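Local coordinates for protein NAD-dependent aldehyde dehydrogenase (Burkholderia multivorans, PDB 5UJU) that probably catalyses the NAD-dependent oxidation of aldehydes to carboxylic acids, at residues A[54-58]-A[135-140]. Numbering follows the deposited sequence.
Sequences GEAAF and FEIAYS
G54 brings its helix almost onto the backbone of the other: its CA lies 4.0 Å from the CA of E136. The same G54 CA is 3.7 Å from the CB of F135, and its carbonyl O rests against the CA of E136. G54, with no side chain, lets the two backbones come this close. One turn on, F58 and Y139 continue the tight part, their side chains crossing at about a right angle. With CG anti to the backbone N (chi1 164°), the F58 ring is carried along the partner helix, where Y139 CB sits over one face, 3.5 Å from F58 CG, as a CH-pi contact. H143 meets the same phenyl ring. This is a close helix-helix crossing with a glycine at the contact, in which the axes of 54-58 and 135-140 come within 7.5 Å and cross at -54°; it packs helix 50-60, from the N-terminal part of the chain, against helix 134-145 of the aldehyde dehydrogenase fold, whose other neighbours include helices 149-156 and 245-260. On the partly exposed side E55 packs over the Y139 ring, its CB 3.4 Å from Y139 CE2. E55 CG lies over one face, 4.2 Å from the Y139 ring centroid, and the extended chain stacks its carboxylate on the ring at 23° between planes. Only the polar ends diverge here: E55 OE1 stays 3.8 Å from Y139 OH, which instead bonds to N51. Across the crossing, A57 CB rests on the buried carboxylate of E136, 3.7 Å from its CD, while R252 and H61 both hold E136 OE2, which would probably keep that acid ionised.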
loop_
_atom_site.group_PDB
_atom_site.type_symbol
_atom_site.label_atom_id
_atom_site.label_comp_id
_atom_site.label_asym_id
_atom_site.label_seq_id
_atom_site.Cartn_x
_atom_site.Cartn_y
_atom_site.Cartn_z
ATOM N N GLY A 54 22.849 18.629 -27.415
ATOM C CA GLY A 54 21.710 18.783 -26.534
ATOM C C GLY A 54 21.076 20.147 -26.678
ATOM O O GLY A 54 19.850 20.268 -26.768
ATOM N N GLU A 55 21.909 21.199 -26.706
ATOM C CA GLU A 55 21.370 22.548 -26.825
ATOM C C GLU A 55 20.666 22.737 -28.166
ATOM O O GLU A 55 19.618 23.388 -28.234
ATOM C CB GLU A 55 22.467 23.601 -26.638
ATOM C CG GLU A 55 21.903 25.042 -26.598
ATOM C CD GLU A 55 22.968 26.138 -26.396
ATOM O OE1 GLU A 55 24.171 25.813 -26.338
ATOM O OE2 GLU A 55 22.587 27.327 -26.290
ATOM N N ALA A 56 21.217 22.172 -29.246
ATOM C CA ALA A 56 20.533 22.277 -30.533
ATOM C C ALA A 56 19.176 21.582 -30.498
ATOM O O ALA A 56 18.192 22.104 -31.033
ATOM C CB ALA A 56 21.401 21.691 -31.650
ATOM N N ALA A 57 19.101 20.407 -29.859
ATOM C CA ALA A 57 17.818 19.715 -29.725
ATOM C C ALA A 57 16.823 20.547 -28.928
ATOM O O ALA A 57 15.631 20.594 -29.258
ATOM C CB ALA A 57 18.014 18.350 -29.060
ATOM N N PHE A 58 17.288 21.200 -27.863
ATOM C CA PHE A 58 16.394 22.058 -27.097
ATOM C C PHE A 58 15.865 23.205 -27.956
ATOM O O PHE A 58 14.660 23.473 -27.972
ATOM C CB PHE A 58 17.120 22.591 -25.854
ATOM C CG PHE A 58 16.440 23.753 -25.219
ATOM C CD1 PHE A 58 15.253 23.575 -24.523
ATOM C CD2 PHE A 58 16.991 25.019 -25.284
ATOM C CE1 PHE A 58 14.625 24.646 -23.919
ATOM C CE2 PHE A 58 16.367 26.091 -24.672
ATOM C CZ PHE A 58 15.188 25.902 -23.995
ATOM N N PHE A 135 21.419 16.039 -21.965
ATOM C CA PHE A 135 21.703 17.441 -22.253
ATOM C C PHE A 135 20.464 18.152 -22.782
ATOM O O PHE A 135 20.162 19.271 -22.362
ATOM C CB PHE A 135 22.865 17.561 -23.229
ATOM C CG PHE A 135 24.210 17.430 -22.574
ATOM C CD1 PHE A 135 24.746 18.486 -21.849
ATOM C CD2 PHE A 135 24.943 16.258 -22.689
ATOM C CE1 PHE A 135 25.982 18.372 -21.237
ATOM C CE2 PHE A 135 26.180 16.139 -22.091
ATOM C CZ PHE A 135 26.699 17.196 -21.360
ATOM N N GLU A 136 19.740 17.523 -23.720
ATOM C CA GLU A 136 18.491 18.109 -24.203
ATOM C C GLU A 136 17.501 18.315 -23.065
ATOM O O GLU A 136 16.848 19.362 -22.972
ATOM C CB GLU A 136 17.875 17.212 -25.278
ATOM C CG GLU A 136 16.478 17.625 -25.685
ATOM C CD GLU A 136 15.811 16.624 -26.634
ATOM O OE1 GLU A 136 16.387 15.553 -26.871
ATOM O OE2 GLU A 136 14.723 16.930 -27.143
ATOM N N ILE A 137 17.373 17.317 -22.191
ATOM C CA ILE A 137 16.488 17.421 -21.035
ATOM C C ILE A 137 16.990 18.491 -20.053
ATOM O O ILE A 137 16.198 19.254 -19.485
ATOM C CB ILE A 137 16.350 16.038 -20.376
ATOM C CG1 ILE A 137 15.596 15.084 -21.320
ATOM C CG2 ILE A 137 15.638 16.128 -19.029
ATOM C CD1 ILE A 137 15.584 13.631 -20.863
ATOM N N ALA A 138 18.304 18.592 -19.864
ATOM C CA ALA A 138 18.824 19.603 -18.939
ATOM C C ALA A 138 18.402 21.007 -19.359
ATOM O O ALA A 138 17.929 21.800 -18.533
ATOM C CB ALA A 138 20.344 19.507 -18.849
ATOM N N TYR A 139 18.565 21.336 -20.643
ATOM C CA TYR A 139 18.161 22.659 -21.115
ATOM C C TYR A 139 16.659 22.884 -20.963
ATOM O O TYR A 139 16.223 23.993 -20.625
ATOM C CB TYR A 139 18.600 22.860 -22.567
ATOM C CG TYR A 139 20.075 23.179 -22.674
ATOM C CD1 TYR A 139 20.566 24.390 -22.202
ATOM C CD2 TYR A 139 20.972 22.284 -23.250
ATOM C CE1 TYR A 139 21.913 24.702 -22.284
ATOM C CE2 TYR A 139 22.326 22.590 -23.345
ATOM C CZ TYR A 139 22.788 23.802 -22.855
ATOM O OH TYR A 139 24.126 24.127 -22.934
ATOM N N SER A 140 15.848 21.852 -21.191
ATOM C CA SER A 140 14.409 22.036 -21.040
ATOM C C SER A 140 14.021 22.277 -19.587
ATOM O O SER A 140 13.059 23.006 -19.318
ATOM C CB SER A 140 13.654 20.824 -21.589
ATOM O OG SER A 140 13.772 19.692 -20.741
#